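PDB 3BO7: peptidyl-prolyl cis-trans isomerase cyclophilin-type, which probably catalyses the cis-trans isomerisation of proline imidic peptide bonds and so speeds protein folding, as other cyclophilins do. Local coordinates for residues R29-F34 with T134-V139; F34-A39 with S81-G86; D44-H49 with P164-I169; G59-L64 with L116-I121. All coordinates share one frame; numbering follows the deposited sequence.

Contact 1: R29-F34 with T134-V139; sequences RACDSF and TIFGRV. With SO4 (sulfate ion), chain I; EDO (1,2-ethanediol), chain N.
Helix 28-39 plugs one end of the cyclophilin beta-barrel, and its inner side rests on strand 135-141, the strand segment 135-139 running at 68° to the helix segment. Phe136 is the centrepiece. Its CG sits between the backbone N and the carbonyl carbon (chi1 67°), which sends the ring toward the helix, where Ala30, Cys31 and Phe34, within little more than one turn, receive it. Ala30 CB touches Phe136 CB at 3.8 Å and meets Thr134 CG2 at 3.7 Å, so one methyl group fills the angle between two side chains. Cys31 SG lies at the edge of the Phe136 ring, 4.0 Å from Phe136 CB. Farther along the helix, Phe34 CD1 comes within 3.7 Å of Phe136 CE1; the side chains cross at about a right angle, their ring planes turned 54° apart and their centroids separated by 5.5 Å. Thr134 contributes its methyl branch, while its OG1 turns to the backbone N of Glu92. On the outer side of the helix, Arg29 NH1 donates to sulfate O2 at 2.8 Å. A classic beta bulge sets Phe136 and Gly137 opposite Leu105, and the whole is apolar packing of a helix on the open end of a cyclophilin barrel.

Contact 2: F34-A39 with S81-G86; sequences FLRLCA and SGFPGG. With EDO (1,2-ethanediol), chain N.
A glycine pressed flat against a helix is the striking feature: Gly82 CA lies 3.6 Å from Leu37 CG, and a beta carbon on Gly82 would run into Arg36 CB. The close approach of the two backbones, 4.9 Å between the CA atoms of Leu37 and Gly82, therefore depends on the missing side chain. Leu37 closes over this spot with its branched end, CD2 reaching to 3.8 Å from Ser81 O. Arg36 runs alongside the Gly82 carbonyl. Its chain is extended from CG to NE, with Arg36 CB 3.4 Å from Gly82 O. The guanidinium thus arrives beside Phe83, whose CD1 stands over its centre, 3.7 Å from Arg36 CZ. The planes are 72° apart, so the ring presents its edge to the flat face of the cation. Pro84 CD adds a contact of 3.7 Å to Arg36 NH1. That nitrogen also donates a nearly straight bond (168°) to O2 of an ethanediol, 3.0 Å away, while Arg36 NH2 is paired with Asp32. From Phe83 to Gly86 the chain makes a type II beta turn, closed by Gly86 N to Phe83 O. Across the two segments the chemistry is one of shape and dispersion: the arginine offers its hydrocarbon chain and guanidinium face to the loop and spends its N-H groups on an acid of its own helix and on an ethanediol probably from the crystallisation liquor.

Contact 3: D44-H49 with P164-I169; sequences DDTIFH and PKVEEI
Asp44 opens the contact by reaching toward the bulged part of strand 166-171, where its OD1 lies 3.5 Å from Glu168 CA. A water accepts from Ile169 N at 3.0 Å; it lies so close to Asp44 OD1 that this second leg of the bridge is doubtful. At Asp45 the backbone takes over, its N donating to Val166 O at 2.8 Å. The side chain of this residue runs alongside that of Lys165, both pointing the same way. The lysine chain bends at its last two torsions (73° and 65°), bringing NZ to 3.0 Å from Asp45 OD1 in a salt bridge that uses the anti side of the carboxylate. Thr46 O accepts from Val166 N at 2.9 Å, nearly in line with the carbonyl. Its side chain lies beside that of Val166, with OG1 3.9 Å from Val166 CG2, and the hydroxyl itself is bonded to Phe43 O. Ile47, bridged to Lys165 through the backbone, lays its CG2 against Lys165 CB at 3.9 Å. Phe48 N then donates to Pro164 O, and the same carbonyl oxygen lies at the edge of the Phe48 ring. The ring crosses Pro164 at about a right angle and meets Val166 CG2 through its CE2, 4.0 Å away; Trp149 adds a further ring contact. A classic bulge sets Glu167 and Glu168 opposite Val12. A short run of backbone bonds thus joins the approaches to the outermost strands, 48-52 and 166-171, in the manner of the closed antiparallel barrel of cyclophilins.

Contact 4: G59-L64 with L116-I121; sequences GGRAEL and LSEFFI. With SO4 (sulfate ion), chain L.
Gly59 C lies over one face of the Phe119 ring, toward its rim, and Gly60 CA approaches the same ring obliquely, 3.6 Å from CE2; Ser117 O is at the ring edge. The guanidinium of Arg61 has Glu63 OE1, itself bonded to Ser79 OG, over one face in a long salt bridge to which no N-H points, while Glu118 OE2 and a sulfate oxygen sit at its edge. These groups flank an antiparallel, hydrogen-bonded pair in the cyclophilin barrel, Gly59 with Phe119. Gly59 N donates to Phe119 O at 2.9 Å, and Phe119 N returns a bond to Gly59 O from well above the carbonyl plane. Gly60, at positive phi, turns the chain away so closely past Ser117, Glu118 and Phe119 that a beta carbon there would clash. The first torsion of Phe119 (59°) brings the ring up against the Gly59-Gly60 backbone. Glu118 packs its CG against the peptide that leads into Arg61 and also touches a modified side chain of the bound peptide, placing the contact beside the ligand. Arg61 NH1 meets Glu118 OE2 at 2.9 Å, within 3° of the guanidinium plane, and Arg61 NE donates to sulfate O1 at 2.7 Å. Glu118 and the sulfate hold the guanidinium by its edge, which probably limits its rotation. Ser117 OG, also bonded to Tyr42 OH, donates to Gly60 O across only 2.6 Å.

The four contacts illustrate how one barrel is closed by a helix, loops and strand ends. Contacts 1 and 2 share Phe34 and use successive turns of helix 28-39; Ser33 OG, on the contact 1 helix segment, lies 2.7 Å from Gly82 N of contact 2, a probable hydrogen bond. Phe119 of contact 4 ties the interior together, its CD2 3.9 Å from Phe34 CE1 and its CE1 3.8 Å from Phe48 CE1 of contact 3. The centres of contacts 1 and 3 stand about 17 Å apart. Contacts 3 and 4, with centres about 10 Å apart, also meet through His49 and Leu64. Contact 4 is the one that touches the bound peptide, through Glu118 and Phe120.

Contact 1: R29-F34 with T134-V139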
loop_
_atom_site.group_PDB
_atom_site.type_symbol
_atom_site.label_atom_id
_atom_site.label_comp_id
_atom_site.label_asym_id
_atom_site.label_seq_id
_atom_site.Cartn_x
_atom_site.Cartn_y
_atom_site.Cartn_z
ATOM N N ARG A 29 -7.072 -11.029 -5.902
ATOM C CA ARG A 29 -5.856 -10.955 -6.731
ATOM C C ARG A 29 -4.837 -9.965 -6.176
ATOM O O ARG A 29 -3.631 -10.242 -6.162
ATOM C CB ARG A 29 -6.210 -10.610 -8.176
ATOM C CG ARG A 29 -7.067 -11.658 -8.860
ATOM C CD ARG A 29 -6.274 -12.417 -9.909
ATOM N NE ARG A 29 -5.609 -13.605 -9.395
ATOM C CZ ARG A 29 -4.585 -14.211 -9.995
ATOM N NH1 ARG A 29 -4.083 -13.728 -11.128
ATOM N NH2 ARG A 29 -4.048 -15.296 -9.441
ATOM N N ALA A 30 -5.327 -8.821 -5.705
ATOM C CA ALA A 30 -4.468 -7.796 -5.126
ATOM C C ALA A 30 -3.864 -8.248 -3.795
ATOM O O ALA A 30 -2.706 -7.955 -3.503
ATOM C CB ALA A 30 -5.232 -6.472 -4.972
ATOM N N CYS A 31 -4.650 -8.968 -2.998
ATOM C CA CYS A 31 -4.185 -9.494 -1.713
ATOM C C CYS A 31 -3.167 -10.597 -1.932
ATOM O O CYS A 31 -2.102 -10.605 -1.306
ATOM C CB CYS A 31 -5.357 -10.007 -0.896
ATOM S SG CYS A 31 -6.450 -8.699 -0.385
ATOM N N ASP A 32 -3.490 -11.506 -2.846
ATOM C CA ASP A 32 -2.587 -12.591 -3.223
ATOM C C ASP A 32 -1.237 -12.078 -3.722
ATOM O O ASP A 32 -0.186 -12.487 -3.223
ATOM C CB ASP A 32 -3.239 -13.468 -4.283
ATOM C CG ASP A 32 -2.614 -14.832 -4.368
ATOM O OD1 ASP A 32 -1.685 -15.117 -3.575
ATOM O OD2 ASP A 32 -3.061 -15.625 -5.226
ATOM N N SER A 33 -1.271 -11.171 -4.694
ATOM C CA SER A 33 -0.056 -10.541 -5.211
ATOM C C SER A 33 0.791 -9.969 -4.085
ATOM O O SER A 33 2.006 -10.206 -4.031
ATOM C CB SER A 33 -0.406 -9.433 -6.210
ATOM O OG SER A 33 0.764 -8.769 -6.651
ATOM N N PHE A 34 0.139 -9.217 -3.194
ATOM C CA PHE A 34 0.818 -8.496 -2.125
ATOM C C PHE A 34 1.526 -9.475 -1.186
ATOM O O PHE A 34 2.689 -9.266 -0.817
ATOM C CB PHE A 34 -0.193 -7.631 -1.360
ATOM C CG PHE A 34 0.435 -6.628 -0.422
ATOM C CD1 PHE A 34 0.805 -5.366 -0.878
ATOM C CD2 PHE A 34 0.657 -6.943 0.917
ATOM C CE1 PHE A 34 1.384 -4.424 -0.013
ATOM C CE2 PHE A 34 1.244 -6.006 1.787
ATOM C CZ PHE A 34 1.606 -4.748 1.313
ATOM N N THR A 134 -8.013 -0.325 -6.873
ATOM C CA THR A 134 -8.347 -1.505 -6.095
ATOM C C THR A 134 -8.054 -1.249 -4.623
ATOM O O THR A 134 -6.891 -1.108 -4.235
ATOM C CB THR A 134 -7.535 -2.751 -6.533
ATOM O OG1 THR A 134 -7.829 -3.077 -7.898
ATOM C CG2 THR A 134 -7.876 -3.949 -5.647
ATOM N N ILE A 135 -9.119 -1.157 -3.829
ATOM C CA ILE A 135 -9.024 -1.144 -2.383
ATOM C C ILE A 135 -8.891 -2.596 -1.988
ATOM O O ILE A 135 -9.734 -3.423 -2.361
ATOM C CB ILE A 135 -10.299 -0.553 -1.725
ATOM C CG1 ILE A 135 -10.344 0.962 -1.941
ATOM C CG2 ILE A 135 -10.361 -0.907 -0.224
ATOM C CD1 ILE A 135 -11.723 1.562 -1.850
ATOM N N PHE A 136 -7.837 -2.919 -1.244
ATOM C CA PHE A 136 -7.608 -4.310 -0.883
ATOM C C PHE A 136 -7.344 -4.509 0.605
ATOM O O PHE A 136 -7.090 -5.627 1.050
ATOM C CB PHE A 136 -6.526 -4.956 -1.779
ATOM C CG PHE A 136 -5.130 -4.404 -1.583
ATOM C CD1 PHE A 136 -4.153 -5.165 -0.941
ATOM C CD2 PHE A 136 -4.779 -3.148 -2.068
ATOM C CE1 PHE A 136 -2.869 -4.673 -0.765
ATOM C CE2 PHE A 136 -3.496 -2.652 -1.888
ATOM C CZ PHE A 136 -2.538 -3.416 -1.243
ATOM N N GLY A 137 -7.431 -3.434 1.373
ATOM C CA GLY A 137 -7.307 -3.550 2.813
ATOM C C GLY A 137 -7.642 -2.316 3.618
ATOM O O GLY A 137 -8.109 -1.304 3.086
ATOM N N ARG A 138 -7.408 -2.424 4.920
ATOM C CA ARG A 138 -7.544 -1.302 5.840
ATOM C C ARG A 138 -6.604 -1.459 7.028
ATOM O O ARG A 138 -6.299 -2.574 7.454
ATOM C CB ARG A 138 -8.989 -1.150 6.315
ATOM C CG ARG A 138 -9.553 -2.409 6.962
ATOM C CD ARG A 138 -10.836 -2.120 7.711
ATOM N NE ARG A 138 -11.318 -3.313 8.401
ATOM C CZ ARG A 138 -11.991 -3.298 9.549
ATOM N NH1 ARG A 138 -12.261 -2.150 10.158
ATOM N NH2 ARG A 138 -12.388 -4.437 10.096
ATOM N N VAL A 139 -6.146 -0.328 7.551
ATOM C CA VAL A 139 -5.351 -0.289 8.778
ATOM C C VAL A 139 -6.295 -0.470 9.971
ATOM O O VAL A 139 -7.171 0.352 10.201
ATOM C CB VAL A 139 -4.551 1.045 8.886
ATOM C CG1 VAL A 139 -3.696 1.085 10.148
ATOM C CG2 VAL A 139 -3.679 1.245 7.666
HETATM S S SO4 I . -5.560 -10.972 -13.293
HETATM O O1 SO4 I . -6.016 -10.441 -12.020
HETATM O O2 SO4 I . -4.363 -11.783 -13.091
HETATM O O3 SO4 I . -6.596 -11.808 -13.910
HETATM O O4 SO4 I . -5.280 -9.849 -14.185
HETATM C C1 EDO N . -1.467 -17.745 -10.295
HETATM O O1 EDO N . -1.584 -16.757 -11.326
HETATM C C2 EDO N . -0.255 -18.620 -10.593
HETATM O O2 EDO N . 0.227 -19.247 -9.394
#

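Contact 2: F34-A39 with S81-G86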
loop_
_atom_site.group_PDB
_atom_site.type_symbol
_atom_site.label_atom_id
_atom_site.label_comp_id
_atom_site.label_asym_id
_atom_site.label_seq_id
_atom_site.Cartn_x
_atom_site.Cartn_y
_atom_site.Cartn_z
ATOM N N PHE A 34 0.139 -9.217 -3.194
ATOM C CA PHE A 34 0.818 -8.496 -2.125
ATOM C C PHE A 34 1.526 -9.475 -1.186
ATOM O O PHE A 34 2.689 -9.266 -0.817
ATOM C CB PHE A 34 -0.193 -7.631 -1.360
ATOM C CG PHE A 34 0.435 -6.628 -0.422
ATOM C CD1 PHE A 34 0.805 -5.366 -0.878
ATOM C CD2 PHE A 34 0.657 -6.943 0.917
ATOM C CE1 PHE A 34 1.384 -4.424 -0.013
ATOM C CE2 PHE A 34 1.244 -6.006 1.787
ATOM C CZ PHE A 34 1.606 -4.748 1.313
ATOM N N LEU A 35 0.811 -10.546 -0.826
ATOM C CA LEU A 35 1.299 -11.575 0.088
ATOM C C LEU A 35 2.395 -12.405 -0.552
ATOM O O LEU A 35 3.362 -12.780 0.114
ATOM C CB LEU A 35 0.141 -12.456 0.605
ATOM C CG LEU A 35 -0.863 -11.749 1.541
ATOM C CD1 LEU A 35 -2.161 -12.536 1.703
ATOM C CD2 LEU A 35 -0.263 -11.438 2.912
ATOM N N ARG A 36 2.266 -12.673 -1.845
ATOM C CA ARG A 36 3.355 -13.326 -2.584
ATOM C C ARG A 36 4.642 -12.488 -2.582
ATOM O O ARG A 36 5.742 -13.045 -2.548
ATOM C CB ARG A 36 2.937 -13.686 -4.010
ATOM C CG ARG A 36 1.915 -14.821 -4.084
ATOM C CD ARG A 36 1.654 -15.256 -5.502
ATOM N NE ARG A 36 0.326 -15.841 -5.667
ATOM C CZ ARG A 36 -0.001 -16.690 -6.638
ATOM N NH1 ARG A 36 0.914 -17.066 -7.520
ATOM N NH2 ARG A 36 -1.237 -17.174 -6.729
ATOM N N LEU A 37 4.494 -11.162 -2.583
ATOM C CA LEU A 37 5.630 -10.234 -2.531
ATOM C C LEU A 37 6.198 -10.131 -1.123
ATOM O O LEU A 37 7.418 -10.092 -0.949
ATOM C CB LEU A 37 5.234 -8.838 -3.042
ATOM C CG LEU A 37 4.958 -8.641 -4.538
ATOM C CD1 LEU A 37 4.418 -7.247 -4.792
ATOM C CD2 LEU A 37 6.196 -8.894 -5.374
ATOM N N CYS A 38 5.307 -10.077 -0.126
ATOM C CA CYS A 38 5.705 -10.209 1.282
ATOM C C CYS A 38 6.544 -11.475 1.531
ATOM O O CYS A 38 7.514 -11.439 2.294
ATOM C CB CYS A 38 4.483 -10.201 2.208
ATOM S SG CYS A 38 3.673 -8.605 2.358
ATOM N N ALA A 39 6.175 -12.574 0.873
ATOM C CA ALA A 39 6.863 -13.855 1.033
ATOM C C ALA A 39 8.356 -13.773 0.699
ATOM O O ALA A 39 9.188 -14.299 1.447
ATOM C CB ALA A 39 6.177 -14.943 0.201
ATOM N N SER A 81 4.271 -7.377 -10.015
ATOM C CA SER A 81 3.274 -7.972 -9.142
ATOM C C SER A 81 3.873 -9.225 -8.493
ATOM O O SER A 81 4.971 -9.653 -8.859
ATOM C CB SER A 81 2.008 -8.312 -9.920
ATOM O OG SER A 81 2.235 -9.381 -10.811
ATOM N N GLY A 82 3.146 -9.810 -7.540
ATOM C CA GLY A 82 3.587 -11.027 -6.866
ATOM C C GLY A 82 3.430 -12.322 -7.650
ATOM O O GLY A 82 3.943 -13.352 -7.231
ATOM N N PHE A 83 2.718 -12.275 -8.775
ATOM C CA PHE A 83 2.466 -13.448 -9.617
ATOM C C PHE A 83 3.679 -13.853 -10.475
ATOM O O PHE A 83 4.540 -13.019 -10.748
ATOM C CB PHE A 83 1.229 -13.201 -10.485
ATOM C CG PHE A 83 -0.022 -12.868 -9.683
ATOM C CD1 PHE A 83 -0.583 -13.805 -8.810
ATOM C CD2 PHE A 83 -0.636 -11.621 -9.806
ATOM C CE1 PHE A 83 -1.729 -13.500 -8.063
ATOM C CE2 PHE A 83 -1.787 -11.308 -9.073
ATOM C CZ PHE A 83 -2.336 -12.256 -8.198
ATOM N N PRO A 84 3.786 -15.146 -10.862
ATOM C CA PRO A 84 4.873 -15.542 -11.786
ATOM C C PRO A 84 4.906 -14.734 -13.082
ATOM O O PRO A 84 3.901 -14.635 -13.782
ATOM C CB PRO A 84 4.580 -17.025 -12.087
ATOM C CG PRO A 84 3.205 -17.300 -11.557
ATOM C CD PRO A 84 2.988 -16.313 -10.434
ATOM N N GLY A 85 6.062 -14.163 -13.390
ATOM C CA GLY A 85 6.207 -13.327 -14.576
ATOM C C GLY A 85 6.151 -11.852 -14.229
ATOM O O GLY A 85 6.705 -11.023 -14.950
ATOM N N GLY A 86 5.475 -11.525 -13.127
ATOM C CA GLY A 86 5.403 -10.154 -12.621
ATOM C C GLY A 86 4.523 -9.195 -13.405
ATOM O O GLY A 86 4.621 -7.996 -13.222
HETATM C C1 EDO N . -1.467 -17.745 -10.295
HETATM O O1 EDO N . -1.584 -16.757 -11.326
HETATM C C2 EDO N . -0.255 -18.620 -10.593
HETATM O O2 EDO N . 0.227 -19.247 -9.394
#

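Contact 3: D44-H49 with P164-I169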
loop_
_atom_site.group_PDB
_atom_site.type_symbol
_atom_site.label_atom_id
_atom_site.label_comp_id
_atom_site.label_asym_id
_atom_site.label_seq_id
_atom_site.Cartn_x
_atom_site.Cartn_y
_atom_site.Cartn_z
ATOM N N ASP A 44 10.818 -5.028 1.896
ATOM C CA ASP A 44 11.887 -4.666 2.820
ATOM C C ASP A 44 12.756 -3.597 2.181
ATOM O O ASP A 44 13.227 -3.770 1.052
ATOM C CB ASP A 44 12.738 -5.891 3.184
ATOM C CG ASP A 44 12.030 -6.844 4.148
ATOM O OD1 ASP A 44 10.782 -6.762 4.305
ATOM O OD2 ASP A 44 12.736 -7.685 4.751
ATOM N N ASP A 45 12.936 -2.495 2.909
ATOM C CA ASP A 45 13.772 -1.347 2.503
ATOM C C ASP A 45 13.119 -0.365 1.511
ATOM O O ASP A 45 13.698 0.672 1.194
ATOM C CB ASP A 45 15.166 -1.792 2.025
ATOM C CG ASP A 45 15.953 -2.528 3.111
ATOM O OD1 ASP A 45 15.889 -2.113 4.293
ATOM O OD2 ASP A 45 16.631 -3.527 2.781
ATOM N N THR A 46 11.921 -0.679 1.025
ATOM C CA THR A 46 11.147 0.316 0.285
ATOM C C THR A 46 10.709 1.436 1.236
ATOM O O THR A 46 10.633 1.242 2.455
ATOM C CB THR A 46 9.915 -0.282 -0.457
ATOM O OG1 THR A 46 8.997 -0.859 0.481
ATOM C CG2 THR A 46 10.355 -1.331 -1.473
ATOM N N ILE A 47 10.437 2.606 0.665
ATOM C CA ILE A 47 10.058 3.783 1.438
ATOM C C ILE A 47 8.618 4.217 1.166
ATOM O O ILE A 47 7.948 3.671 0.294
ATOM C CB ILE A 47 11.021 4.977 1.163
ATOM C CG1 ILE A 47 11.135 5.258 -0.339
ATOM C CG2 ILE A 47 12.394 4.734 1.802
ATOM C CD1 ILE A 47 11.846 6.566 -0.656
ATOM N N PHE A 48 8.148 5.183 1.947
ATOM C CA PHE A 48 6.919 5.899 1.632
ATOM C C PHE A 48 7.327 7.241 1.020
ATOM O O PHE A 48 7.662 8.189 1.736
ATOM C CB PHE A 48 6.033 6.057 2.873
ATOM C CG PHE A 48 5.362 4.781 3.302
ATOM C CD1 PHE A 48 4.051 4.512 2.924
ATOM C CD2 PHE A 48 6.043 3.841 4.070
ATOM C CE1 PHE A 48 3.420 3.334 3.314
ATOM C CE2 PHE A 48 5.428 2.653 4.464
ATOM C CZ PHE A 48 4.108 2.397 4.083
ATOM N N HIS A 49 7.303 7.287 -0.318
ATOM C CA HIS A 49 8.005 8.307 -1.115
ATOM C C HIS A 49 7.139 9.482 -1.541
ATOM O O HIS A 49 7.634 10.431 -2.131
ATOM C CB HIS A 49 8.594 7.661 -2.374
ATOM C CG HIS A 49 7.561 7.298 -3.394
ATOM N ND1 HIS A 49 6.870 6.106 -3.362
ATOM C CD2 HIS A 49 7.079 7.985 -4.456
ATOM C CE1 HIS A 49 6.018 6.067 -4.371
ATOM N NE2 HIS A 49 6.126 7.194 -5.051
ATOM N N PRO A 164 9.505 7.358 5.908
ATOM C CA PRO A 164 9.456 6.095 6.642
ATOM C C PRO A 164 9.868 4.954 5.720
ATOM O O PRO A 164 9.406 4.880 4.571
ATOM C CB PRO A 164 7.976 5.959 7.022
ATOM C CG PRO A 164 7.436 7.341 6.977
ATOM C CD PRO A 164 8.192 8.030 5.882
ATOM N N LYS A 165 10.746 4.092 6.219
ATOM C CA LYS A 165 11.260 2.967 5.446
ATOM C C LYS A 165 10.809 1.654 6.085
ATOM O O LYS A 165 10.895 1.491 7.307
ATOM C CB LYS A 165 12.792 3.040 5.346
ATOM C CG LYS A 165 13.432 1.943 4.501
ATOM C CD LYS A 165 14.950 2.139 4.336
ATOM C CE LYS A 165 15.734 1.824 5.613
ATOM N NZ LYS A 165 15.642 0.378 6.006
ATOM N N VAL A 166 10.318 0.737 5.251
ATOM C CA VAL A 166 9.850 -0.571 5.706
ATOM C C VAL A 166 11.039 -1.413 6.154
ATOM O O VAL A 166 11.941 -1.694 5.360
ATOM C CB VAL A 166 9.047 -1.326 4.593
ATOM C CG1 VAL A 166 8.668 -2.729 5.039
ATOM C CG2 VAL A 166 7.801 -0.539 4.183
ATOM N N GLU A 167 11.035 -1.792 7.434
ATOM C CA GLU A 167 12.028 -2.710 7.990
ATOM C C GLU A 167 11.653 -4.149 7.659
ATOM O O GLU A 167 12.499 -4.951 7.258
ATOM C CB GLU A 167 12.175 -2.508 9.505
ATOM C CG GLU A 167 13.127 -1.377 9.877
ATOM C CD GLU A 167 12.979 -0.874 11.310
ATOM O OE1 GLU A 167 13.732 0.054 11.674
ATOM O OE2 GLU A 167 12.124 -1.384 12.070
ATOM N N GLU A 168 10.371 -4.463 7.804
ATOM C CA GLU A 168 9.866 -5.798 7.507
ATOM C C GLU A 168 8.359 -5.799 7.504
ATOM O O GLU A 168 7.725 -4.886 8.034
ATOM C CB GLU A 168 10.350 -6.820 8.549
ATOM C CG GLU A 168 9.819 -6.549 9.954
ATOM C CD GLU A 168 10.154 -7.642 10.944
ATOM O OE1 GLU A 168 10.585 -8.741 10.526
ATOM O OE2 GLU A 168 9.978 -7.396 12.155
ATOM N N ILE A 169 7.801 -6.851 6.918
ATOM C CA ILE A 169 6.374 -7.103 6.985
ATOM C C ILE A 169 6.151 -8.479 7.606
ATOM O O ILE A 169 6.680 -9.492 7.124
ATOM C CB ILE A 169 5.691 -6.958 5.604
ATOM C CG1 ILE A 169 5.962 -5.553 5.036
ATOM C CG2 ILE A 169 4.193 -7.239 5.714
ATOM C CD1 ILE A 169 5.252 -5.235 3.723
HETATM O O HOH W 1 9.810 -8.679 5.594
#

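Contact 4: G59-L64 with L116-I121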
loop_
_atom_site.group_PDB
_atom_site.type_symbol
_atom_site.label_atom_id
_atom_site.label_comp_id
_atom_site.label_asym_id
_atom_site.label_seq_id
_atom_site.Cartn_x
_atom_site.Cartn_y
_atom_site.Cartn_z
ATOM N N GLY A 59 3.477 4.190 -1.074
ATOM C CA GLY A 59 4.688 3.355 -0.991
ATOM C C GLY A 59 4.717 2.203 -1.987
ATOM O O GLY A 59 3.941 2.180 -2.936
ATOM N N GLY A 60 5.636 1.266 -1.787
ATOM C CA GLY A 60 5.694 0.030 -2.574
ATOM C C GLY A 60 6.473 0.056 -3.878
ATOM O O GLY A 60 6.407 -0.899 -4.656
ATOM N N ARG A 61 7.201 1.141 -4.130
ATOM C CA ARG A 61 7.953 1.277 -5.373
ATOM C C ARG A 61 9.334 0.612 -5.297
ATOM O O ARG A 61 10.223 1.085 -4.588
ATOM C CB ARG A 61 8.074 2.750 -5.781
ATOM C CG ARG A 61 8.712 2.931 -7.149
ATOM C CD ARG A 61 8.366 4.252 -7.823
ATOM N NE ARG A 61 9.045 4.337 -9.117
ATOM C CZ ARG A 61 8.531 3.905 -10.268
ATOM N NH1 ARG A 61 7.310 3.376 -10.306
ATOM N NH2 ARG A 61 9.237 4.011 -11.388
ATOM N N ALA A 62 9.497 -0.490 -6.027
ATOM C CA ALA A 62 10.767 -1.221 -6.077
ATOM C C ALA A 62 11.951 -0.340 -6.504
ATOM O O ALA A 62 13.045 -0.436 -5.936
ATOM C CB ALA A 62 10.643 -2.421 -6.996
ATOM N N GLU A 63 11.710 0.532 -7.484
ATOM C CA GLU A 63 12.726 1.436 -8.022
ATOM C C GLU A 63 13.326 2.398 -6.992
ATOM O O GLU A 63 14.425 2.917 -7.202
ATOM C CB GLU A 63 12.162 2.231 -9.203
ATOM C CG GLU A 63 11.853 1.396 -10.456
ATOM C CD GLU A 63 10.496 0.699 -10.421
ATOM O OE1 GLU A 63 9.779 0.761 -9.394
ATOM O OE2 GLU A 63 10.136 0.081 -11.439
ATOM N N LEU A 64 12.609 2.628 -5.889
ATOM C CA LEU A 64 13.048 3.557 -4.850
ATOM C C LEU A 64 13.515 2.863 -3.568
ATOM O O LEU A 64 13.778 3.522 -2.556
ATOM C CB LEU A 64 11.941 4.565 -4.531
ATOM C CG LEU A 64 11.527 5.549 -5.632
ATOM C CD1 LEU A 64 10.345 6.353 -5.161
ATOM C CD2 LEU A 64 12.669 6.478 -6.047
ATOM N N LEU A 116 0.668 -3.351 -9.916
ATOM C CA LEU A 116 1.897 -4.076 -9.679
ATOM C C LEU A 116 2.148 -4.221 -8.181
ATOM O O LEU A 116 1.717 -5.209 -7.578
ATOM C CB LEU A 116 3.074 -3.414 -10.418
ATOM C CG LEU A 116 3.087 -3.581 -11.948
ATOM C CD1 LEU A 116 4.277 -2.860 -12.569
ATOM C CD2 LEU A 116 3.088 -5.051 -12.361
ATOM N N SER A 117 2.815 -3.234 -7.585
ATOM C CA SER A 117 3.180 -3.286 -6.166
ATOM C C SER A 117 2.971 -1.996 -5.357
ATOM O O SER A 117 2.988 -2.028 -4.135
ATOM C CB SER A 117 4.620 -3.771 -6.013
ATOM O OG SER A 117 5.544 -2.737 -6.284
ATOM N N GLU A 118 2.783 -0.869 -6.037
ATOM C CA GLU A 118 2.625 0.418 -5.356
ATOM C C GLU A 118 1.235 0.575 -4.765
ATOM O O GLU A 118 0.234 0.214 -5.389
ATOM C CB GLU A 118 2.942 1.588 -6.286
ATOM C CG GLU A 118 4.405 1.876 -6.386
ATOM C CD GLU A 118 4.715 3.183 -7.112
ATOM O OE1 GLU A 118 4.356 4.275 -6.598
ATOM O OE2 GLU A 118 5.353 3.109 -8.190
ATOM N N PHE A 119 1.183 1.141 -3.566
ATOM C CA PHE A 119 -0.063 1.247 -2.838
ATOM C C PHE A 119 -0.101 2.558 -2.080
ATOM O O PHE A 119 0.903 3.245 -1.965
ATOM C CB PHE A 119 -0.212 0.057 -1.876
ATOM C CG PHE A 119 0.905 -0.044 -0.877
ATOM C CD1 PHE A 119 0.814 0.608 0.359
ATOM C CD2 PHE A 119 2.070 -0.750 -1.186
ATOM C CE1 PHE A 119 1.855 0.540 1.272
ATOM C CE2 PHE A 119 3.123 -0.818 -0.275
ATOM C CZ PHE A 119 3.011 -0.180 0.953
ATOM N N PHE A 120 -1.276 2.903 -1.569
ATOM C CA PHE A 120 -1.407 4.057 -0.688
ATOM C C PHE A 120 -2.309 3.771 0.498
ATOM O O PHE A 120 -3.149 2.865 0.470
ATOM C CB PHE A 120 -1.875 5.306 -1.445
ATOM C CG PHE A 120 -3.197 5.164 -2.151
ATOM C CD1 PHE A 120 -4.332 5.796 -1.653
ATOM C CD2 PHE A 120 -3.300 4.451 -3.337
ATOM C CE1 PHE A 120 -5.557 5.700 -2.320
ATOM C CE2 PHE A 120 -4.512 4.344 -4.003
ATOM C CZ PHE A 120 -5.646 4.979 -3.498
ATOM N N ILE A 121 -2.112 4.545 1.553
ATOM C CA ILE A 121 -3.019 4.506 2.688
ATOM C C ILE A 121 -3.591 5.900 2.875
ATOM O O ILE A 121 -2.847 6.892 2.915
ATOM C CB ILE A 121 -2.332 3.978 3.967
ATOM C CG1 ILE A 121 -1.611 2.655 3.665
ATOM C CG2 ILE A 121 -3.359 3.777 5.072
ATOM C CD1 ILE A 121 -0.727 2.137 4.771
HETATM S S SO4 L . 12.257 6.133 -10.416
HETATM O O1 SO4 L . 11.328 5.767 -9.347
HETATM O O2 SO4 L . 13.286 7.023 -9.884
HETATM O O3 SO4 L . 12.900 4.956 -10.995
HETATM O O4 SO4 L . 11.502 6.819 -11.458
#